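Local coordinates for exoglucanase A (Cellulomonas fimi, PDB 7CBD), which hydrolyses the beta-1,4-glucosidic linkages of cellulose with inversion of anomeric configuration, this piece being its family 6 catalytic domain, at residues S231-T236 against L293-R298; Y94-R99 against P168-G173; V85-N90 against E138-A143. One frame throughout, in Å; residues are numbered along the deposited sequence.

Contact 1 of 3, residues S231-T236 against L293-R298; sequences SDVANT and LVDTSR
Ser-231 and Val-294 pair as parallel strand neighbours, CA to CA 4.9 Å, with Ser-231 N bonded to Leu-293 O and Asp-295 N to Ser-231 O, the latter at 2.9 Å; regular pairing stops there, but the chains stay side by side as 231-236 runs through a type II turn from Asp-232 to Asn-235. Past the last strand bond, the Asp-295 side chain takes over. Its CG stands anti to the backbone N (chi1 -177°), which carries the carboxylate to the turn: OD2 takes the N-H of Ala-234 at 3.0 Å on its anti side, 32° out of the carboxylate plane. OD1 accepts N and OG of Ser-297 from one face, the backbone bond closing an Asx turn, and Lys-365 N bonds OD2. These are C-terminal ends of parallel strands in the family 6 barrel, where the active site lies. With an alanine in place of Asp-295, the N-H of Ala-234 and the N and OG of Ser-297 would probably lose the carboxylate they share. Arg-298, its chain bent at chi3, brings NH2 edge-on to Ala-234 O in a weak bond of 2.9 Å, while forming a salt bridge with Asp-371, a predicted active-site residue. Two waters, both donating to Asn-235 O, link it to Arg-298: one accepts from NE at 2.8 Å, the other from the backbone N. Thr-236 CG2 packs 3.3 Å from Arg-298 O.

Contact 2 of 3, residues Y94-R99 against P168-G173; sequences YDLPGR and PYYRQG
Tyr-170 reaches from its helix to the turn at Gly-98, and its OH donates to Gly-98 O at 2.7 Å. The hydroxyl sits above the carbonyl plane, 35° out of it, rather than on a lone pair. Pro-97 O meets the same ring at its edge, in the ring plane, 3.3 Å from CE2 of Tyr-170, so two successive carbonyls of the turn line one rim of the phenol. Leu-96 crosses the ring obliquely and splits its two methyls between partners: CD1 lies 3.8 Å from Tyr-170 CD2, while Gly-173, with no side chain, lets Leu-96 CD2 come within 3.7 Å of its CA. Pro-97 packs beside it, CB to Tyr-169 CB 3.9 Å, the two side chains meeting at about a right angle.

The next shell fixes these groups. Tyr-170 has CG anti to its carbonyl carbon (chi1 -72°), which swings the ring off the helix toward the loop; a weak bond from Cys-101 N also reaches its OH, and Cys-101 probably forms a disulfide with Cys-163 of the same helix. A type II turn from Leu-96 to Arg-99 presents the two carbonyls, with Gly-98 at positive phi. At the end of the turn, the Arg-99 guanidinium lies against a face of the Tyr-94 ring, whose CE2 is 3.4 Å above the centre of the guanidinium plane, and NH1 bonds Tyr-94 O. Tyr-169 turns its ring away, and its OH bonds Asp-114.

The contact borders the active site: the Tyr-170 side chain is about 6 Å from that of Asp-149, the predicted proton donor. The loop carrying 94-99 leaves strand 87-93 and lies against helix 161-182, while helix 114-132 flanks both, touching Leu-96 through Tyr-120 and Tyr-169 through Leu-117.

Contact 3 of 3, residues V85-N90 against E138-A143; sequences VPLVFN and ESIRIA
Val-88, Phe-89 and Asn-90 pair in parallel with Arg-141, Ile-142 and Ala-143, and three backbone hydrogen bonds stitch the strands: Arg-141 N to Leu-87 O, Phe-89 N to Arg-141 O at 2.8 Å, and Ala-143 N to Phe-89 O. CA-H...O contacts fill in between, such as Ile-142 CA to Phe-89 O at 3.3 Å. The short strand segments are twisted 37° to one another.

Apolar side chains meet on both faces. Ile-142 CG1 comes to the edge of the Phe-89 ring, 4.0 Å from CD2, the two side chains running alongside; Tyr-16 meets this ring edge-to-face, and His-72 and Leu-73 of helix 69-83 touch the Phe-89 side chain. On the other face Val-88 CG1, anti to the backbone N (chi1 177°), packs 3.5 Å from Ala-143 CB.

A charged group is packed too: Pro-86 CB sits over the centre of the Arg-141 guanidinium face, 3.5 Å above its plane, and NH1 bonds Pro-9 O. The polar links are waters, one joining Leu-87 N to Ser-139 O, another joining Asn-90 OD1, which Tyr-10 also bonds, to Ala-143 O.

Two neighbouring parallel strands of the barrel sheet are thus held by backbone bonds, with an apolar Phe-89 and Ile-142 face and a mixed opposite one, where the Arg-141 guanidinium lies flat on a proline.

Overall arrangement
All three contacts belong to the same family 6 catalytic domain. Contact 3 joins strands 87-93 and 141-146 near their beginnings, and contact 1 joins strands 228-231 and 291-295 at their ends, in the same curved sheet, with strand 187-192 lying between the two pairs; their centres are about 20 Å apart. Contact 2 stands off the sheet, its centre about 21 Å from that of contact 1 and about 26 Å from that of contact 3, where the loop after strand 87-93 meets helix 161-182. Contacts 2 and 3 alternate along the chain, and both close before contact 1 opens. Contact 3 lies away from the active site, while contacts 1 and 2 lie near the predicted catalytic aspartates Asp-371 and Asp-149.

Contact 1 of 3, residues S231-T236 against L293-R298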
# COMPACT_ATOMS: atom_id res chain seq x y z
N SER A 231 1.88 3.41 -5.62
CA SER A 231 2.86 3.76 -4.61
C SER A 231 2.24 3.77 -3.22
O SER A 231 1.02 3.82 -3.05
CB SER A 231 3.51 5.12 -4.90
OG SER A 231 2.74 6.20 -4.38
N ASP A 232 3.12 3.69 -2.22
CA ASP A 232 2.79 3.84 -0.80
C ASP A 232 2.02 2.65 -0.25
O ASP A 232 1.45 2.77 0.85
CB ASP A 232 2.02 5.14 -0.52
CG ASP A 232 2.52 5.91 0.69
OD1 ASP A 232 3.60 5.60 1.24
OD2 ASP A 232 1.82 6.88 1.06
N VAL A 233 1.97 1.51 -0.96
CA VAL A 233 1.15 0.43 -0.40
C VAL A 233 1.70 -0.05 0.93
O VAL A 233 2.91 -0.31 1.10
CB VAL A 233 0.66 -0.66 -1.38
CG1 VAL A 233 0.95 -0.39 -2.85
CG2 VAL A 233 0.95 -2.04 -0.89
N ALA A 234 0.82 -0.09 1.91
CA ALA A 234 1.12 -0.47 3.28
C ALA A 234 2.13 0.44 3.95
O ALA A 234 2.64 0.10 5.01
CB ALA A 234 1.54 -1.94 3.40
N ASN A 235 2.41 1.61 3.37
CA ASN A 235 3.32 2.58 3.95
C ASN A 235 2.54 3.81 4.39
O ASN A 235 1.31 3.85 4.35
CB ASN A 235 4.47 2.91 2.99
CG ASN A 235 5.77 3.26 3.72
OD1 ASN A 235 5.94 4.38 4.19
ND2 ASN A 235 6.66 2.29 3.84
N THR A 236 3.28 4.81 4.87
CA THR A 236 2.69 5.98 5.49
C THR A 236 3.23 7.29 4.95
O THR A 236 2.85 8.35 5.46
CB THR A 236 2.88 5.94 7.02
OG1 THR A 236 4.27 5.89 7.33
CG2 THR A 236 2.19 4.72 7.61
N LEU A 293 -1.54 5.08 -8.97
CA LEU A 293 -2.37 5.01 -7.78
C LEU A 293 -1.50 5.33 -6.57
O LEU A 293 -0.31 5.03 -6.56
CB LEU A 293 -2.93 3.60 -7.56
CG LEU A 293 -3.77 2.99 -8.68
CD1 LEU A 293 -4.09 1.54 -8.33
CD2 LEU A 293 -5.05 3.78 -8.89
N VAL A 294 -2.10 5.94 -5.54
CA VAL A 294 -1.47 6.05 -4.23
C VAL A 294 -2.36 5.35 -3.21
O VAL A 294 -3.57 5.60 -3.18
CB VAL A 294 -1.22 7.51 -3.80
CG1 VAL A 294 -0.55 7.54 -2.43
CG2 VAL A 294 -0.35 8.22 -4.81
N ASP A 295 -1.77 4.47 -2.40
CA ASP A 295 -2.43 3.89 -1.24
C ASP A 295 -2.46 4.95 -0.15
O ASP A 295 -1.43 5.26 0.46
CB ASP A 295 -1.65 2.67 -0.76
CG ASP A 295 -2.32 1.95 0.40
OD1 ASP A 295 -3.37 2.42 0.88
OD2 ASP A 295 -1.80 0.90 0.83
N THR A 296 -3.65 5.52 0.09
CA THR A 296 -3.85 6.59 1.07
C THR A 296 -4.40 6.07 2.39
O THR A 296 -4.88 6.85 3.22
CB THR A 296 -4.76 7.67 0.49
OG1 THR A 296 -5.98 7.07 0.05
CG2 THR A 296 -4.09 8.36 -0.70
N SER A 297 -4.31 4.76 2.62
CA SER A 297 -4.93 4.15 3.80
C SER A 297 -4.40 4.71 5.11
O SER A 297 -5.16 4.85 6.08
CB SER A 297 -4.73 2.64 3.76
OG SER A 297 -3.36 2.28 3.57
N ARG A 298 -3.09 5.00 5.18
CA ARG A 298 -2.48 5.32 6.47
C ARG A 298 -1.46 6.44 6.37
O ARG A 298 -0.54 6.51 7.20
CB ARG A 298 -1.87 4.06 7.12
CG ARG A 298 -2.88 2.94 7.33
CD ARG A 298 -2.29 1.75 8.05
NE ARG A 298 -1.17 1.19 7.29
CZ ARG A 298 -0.45 0.14 7.68
NH1 ARG A 298 -0.71 -0.47 8.84
NH2 ARG A 298 0.56 -0.29 6.92
O HOH W 1 -0.71 1.90 4.57
O HOH W 2 -0.98 5.01 3.17

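Contact 2 of 3, residues Y94-R99 against P168-G173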
# COMPACT_ATOMS: atom_id res chain seq x y z
N TYR A 94 0.57 -11.20 -3.73
CA TYR A 94 1.62 -10.98 -2.74
C TYR A 94 2.12 -12.30 -2.18
O TYR A 94 1.89 -12.61 -1.00
CB TYR A 94 1.10 -10.09 -1.61
CG TYR A 94 2.14 -9.58 -0.61
CD1 TYR A 94 3.36 -9.06 -1.03
CD2 TYR A 94 1.85 -9.57 0.75
CE1 TYR A 94 4.29 -8.58 -0.11
CE2 TYR A 94 2.77 -9.09 1.67
CZ TYR A 94 3.98 -8.59 1.24
OH TYR A 94 4.87 -8.11 2.17
N ASP A 95 2.82 -13.10 -3.00
CA ASP A 95 3.36 -14.35 -2.48
C ASP A 95 4.62 -14.81 -3.22
O ASP A 95 4.87 -16.01 -3.30
CB ASP A 95 2.30 -15.46 -2.49
CG ASP A 95 2.57 -16.53 -1.45
OD1 ASP A 95 3.35 -16.30 -0.49
OD2 ASP A 95 1.96 -17.61 -1.59
N LEU A 96 5.44 -13.88 -3.71
CA LEU A 96 6.61 -14.28 -4.50
C LEU A 96 7.53 -15.19 -3.69
O LEU A 96 7.66 -15.05 -2.47
CB LEU A 96 7.43 -13.07 -4.93
CG LEU A 96 6.94 -12.37 -6.19
CD1 LEU A 96 7.60 -11.02 -6.32
CD2 LEU A 96 7.18 -13.20 -7.44
N PRO A 97 8.22 -16.11 -4.36
CA PRO A 97 9.33 -16.81 -3.69
C PRO A 97 10.32 -15.80 -3.16
O PRO A 97 10.64 -14.81 -3.82
CB PRO A 97 9.94 -17.67 -4.82
CG PRO A 97 8.84 -17.79 -5.83
CD PRO A 97 8.10 -16.49 -5.78
N GLY A 98 10.80 -16.03 -1.94
CA GLY A 98 11.73 -15.10 -1.32
C GLY A 98 11.13 -13.74 -1.02
O GLY A 98 11.85 -12.74 -1.00
N ARG A 99 9.82 -13.69 -0.77
CA ARG A 99 9.11 -12.43 -0.55
C ARG A 99 9.79 -11.59 0.51
O ARG A 99 10.30 -12.10 1.51
CB ARG A 99 7.68 -12.73 -0.10
CG ARG A 99 6.66 -11.70 -0.54
CD ARG A 99 5.27 -12.02 -0.02
NE ARG A 99 5.20 -11.82 1.42
CZ ARG A 99 4.17 -12.17 2.18
NH1 ARG A 99 3.09 -12.73 1.63
NH2 ARG A 99 4.21 -11.96 3.48
N PRO A 168 16.18 -13.65 -9.41
CA PRO A 168 15.61 -14.34 -10.57
C PRO A 168 14.16 -14.73 -10.38
O PRO A 168 13.39 -14.74 -11.34
CB PRO A 168 16.53 -15.56 -10.76
CG PRO A 168 17.14 -15.77 -9.42
CD PRO A 168 17.31 -14.41 -8.83
N TYR A 169 13.76 -15.00 -9.14
CA TYR A 169 12.38 -15.40 -8.88
C TYR A 169 11.43 -14.21 -8.88
O TYR A 169 10.28 -14.36 -9.28
CB TYR A 169 12.30 -16.20 -7.58
CG TYR A 169 13.21 -17.40 -7.66
CD1 TYR A 169 12.93 -18.44 -8.55
CD2 TYR A 169 14.36 -17.49 -6.89
CE1 TYR A 169 13.76 -19.53 -8.65
CE2 TYR A 169 15.19 -18.57 -6.98
CZ TYR A 169 14.89 -19.59 -7.86
OH TYR A 169 15.72 -20.68 -7.96
N TYR A 170 11.89 -13.03 -8.45
CA TYR A 170 11.05 -11.85 -8.60
C TYR A 170 10.82 -11.55 -10.08
O TYR A 170 9.69 -11.28 -10.50
CB TYR A 170 11.68 -10.63 -7.93
CG TYR A 170 11.69 -10.59 -6.42
CD1 TYR A 170 12.16 -9.47 -5.76
CD2 TYR A 170 11.25 -11.67 -5.64
CE1 TYR A 170 12.21 -9.39 -4.38
CE2 TYR A 170 11.29 -11.60 -4.24
CZ TYR A 170 11.78 -10.47 -3.62
OH TYR A 170 11.85 -10.37 -2.25
N ARG A 171 11.88 -11.62 -10.89
CA ARG A 171 11.72 -11.33 -12.31
C ARG A 171 10.82 -12.35 -12.98
O ARG A 171 9.90 -11.99 -13.72
CB ARG A 171 13.09 -11.29 -12.97
CG ARG A 171 13.91 -10.04 -12.65
CD ARG A 171 15.20 -10.11 -13.44
NE ARG A 171 16.11 -8.99 -13.22
CZ ARG A 171 16.17 -7.92 -14.01
NH1 ARG A 171 15.36 -7.80 -15.05
NH2 ARG A 171 17.06 -6.97 -13.76
N GLN A 172 11.05 -13.64 -12.73
CA GLN A 172 10.27 -14.67 -13.40
C GLN A 172 8.86 -14.76 -12.82
O GLN A 172 7.90 -15.01 -13.56
CB GLN A 172 10.99 -16.01 -13.33
CG GLN A 172 12.35 -15.99 -14.04
CD GLN A 172 13.20 -17.21 -13.74
OE1 GLN A 172 12.68 -18.30 -13.51
NE2 GLN A 172 14.52 -17.03 -13.75
N GLY A 173 8.72 -14.55 -11.51
CA GLY A 173 7.41 -14.62 -10.90
C GLY A 173 6.52 -13.46 -11.30
O GLY A 173 5.34 -13.65 -11.60

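Contact 3 of 3, residues V85-N90 against E138-A143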
# COMPACT_ATOMS: atom_id res chain seq x y z
N VAL A 85 -23.06 0.85 -12.24
CA VAL A 85 -21.92 1.44 -12.95
C VAL A 85 -20.79 0.43 -12.81
O VAL A 85 -20.93 -0.55 -12.06
CB VAL A 85 -21.53 2.80 -12.34
CG1 VAL A 85 -22.66 3.80 -12.50
CG2 VAL A 85 -21.14 2.65 -10.87
N PRO A 86 -19.66 0.59 -13.51
CA PRO A 86 -18.57 -0.37 -13.33
C PRO A 86 -18.09 -0.41 -11.89
O PRO A 86 -18.22 0.56 -11.13
CB PRO A 86 -17.48 0.15 -14.28
CG PRO A 86 -18.25 0.93 -15.32
CD PRO A 86 -19.36 1.58 -14.56
N LEU A 87 -17.56 -1.56 -11.49
CA LEU A 87 -17.01 -1.73 -10.16
C LEU A 87 -15.59 -2.27 -10.28
O LEU A 87 -15.34 -3.18 -11.07
CB LEU A 87 -17.87 -2.70 -9.35
CG LEU A 87 -17.32 -3.07 -7.96
CD1 LEU A 87 -18.46 -3.19 -6.96
CD2 LEU A 87 -16.51 -4.37 -7.99
N VAL A 88 -14.68 -1.72 -9.48
CA VAL A 88 -13.31 -2.21 -9.37
C VAL A 88 -13.16 -2.97 -8.06
O VAL A 88 -13.41 -2.42 -6.98
CB VAL A 88 -12.28 -1.06 -9.44
CG1 VAL A 88 -10.87 -1.61 -9.24
CG2 VAL A 88 -12.40 -0.29 -10.74
N PHE A 89 -12.72 -4.22 -8.17
CA PHE A 89 -12.35 -5.05 -7.04
C PHE A 89 -10.83 -4.99 -6.91
O PHE A 89 -10.11 -5.41 -7.82
CB PHE A 89 -12.82 -6.48 -7.30
CG PHE A 89 -12.29 -7.50 -6.34
CD1 PHE A 89 -12.52 -7.37 -4.98
CD2 PHE A 89 -11.54 -8.58 -6.78
CE1 PHE A 89 -12.03 -8.31 -4.09
CE2 PHE A 89 -11.05 -9.51 -5.90
CZ PHE A 89 -11.30 -9.38 -4.55
N ASN A 90 -10.34 -4.43 -5.80
CA ASN A 90 -8.91 -4.34 -5.55
C ASN A 90 -8.40 -5.64 -4.94
O ASN A 90 -8.88 -6.06 -3.88
CB ASN A 90 -8.60 -3.18 -4.61
CG ASN A 90 -8.84 -1.84 -5.26
OD1 ASN A 90 -8.06 -1.40 -6.10
ND2 ASN A 90 -9.93 -1.18 -4.87
N GLU A 138 -17.16 -11.53 -15.48
CA GLU A 138 -16.97 -10.58 -16.57
C GLU A 138 -17.62 -9.23 -16.29
O GLU A 138 -17.21 -8.23 -16.89
CB GLU A 138 -17.46 -11.19 -17.89
CG GLU A 138 -16.58 -12.34 -18.36
CD GLU A 138 -16.91 -12.81 -19.76
OE1 GLU A 138 -18.02 -12.51 -20.24
OE2 GLU A 138 -16.05 -13.49 -20.37
N SER A 139 -18.59 -9.18 -15.39
CA SER A 139 -19.31 -7.95 -15.09
C SER A 139 -18.58 -7.04 -14.11
O SER A 139 -19.09 -5.96 -13.79
CB SER A 139 -20.70 -8.27 -14.55
OG SER A 139 -20.60 -9.08 -13.39
N ILE A 140 -17.42 -7.44 -13.60
CA ILE A 140 -16.63 -6.60 -12.71
C ILE A 140 -15.25 -6.38 -13.32
O ILE A 140 -14.85 -7.04 -14.28
CB ILE A 140 -16.53 -7.15 -11.27
CG1 ILE A 140 -15.71 -8.45 -11.25
CG2 ILE A 140 -17.92 -7.33 -10.66
CD1 ILE A 140 -15.43 -8.95 -9.85
N ARG A 141 -14.54 -5.40 -12.77
CA ARG A 141 -13.15 -5.16 -13.10
C ARG A 141 -12.31 -5.48 -11.88
O ARG A 141 -12.74 -5.25 -10.75
CB ARG A 141 -12.94 -3.69 -13.49
CG ARG A 141 -13.76 -3.26 -14.69
CD ARG A 141 -13.70 -1.76 -14.91
NE ARG A 141 -14.43 -1.39 -16.12
CZ ARG A 141 -14.68 -0.15 -16.51
NH1 ARG A 141 -14.29 0.89 -15.78
NH2 ARG A 141 -15.34 0.05 -17.64
N ILE A 142 -11.12 -6.04 -12.10
CA ILE A 142 -10.21 -6.37 -11.01
C ILE A 142 -8.95 -5.54 -11.20
O ILE A 142 -8.30 -5.61 -12.25
CB ILE A 142 -9.88 -7.88 -10.97
CG1 ILE A 142 -11.18 -8.70 -10.81
CG2 ILE A 142 -8.88 -8.16 -9.86
CD1 ILE A 142 -11.73 -9.27 -12.10
N ALA A 143 -8.62 -4.72 -10.20
CA ALA A 143 -7.35 -4.01 -10.18
C ALA A 143 -6.42 -4.82 -9.31
O ALA A 143 -6.60 -4.90 -8.09
CB ALA A 143 -7.52 -2.59 -9.62
O HOH W 3 -17.64 -3.42 -13.97
O HOH W 4 -5.48 -3.11 -6.22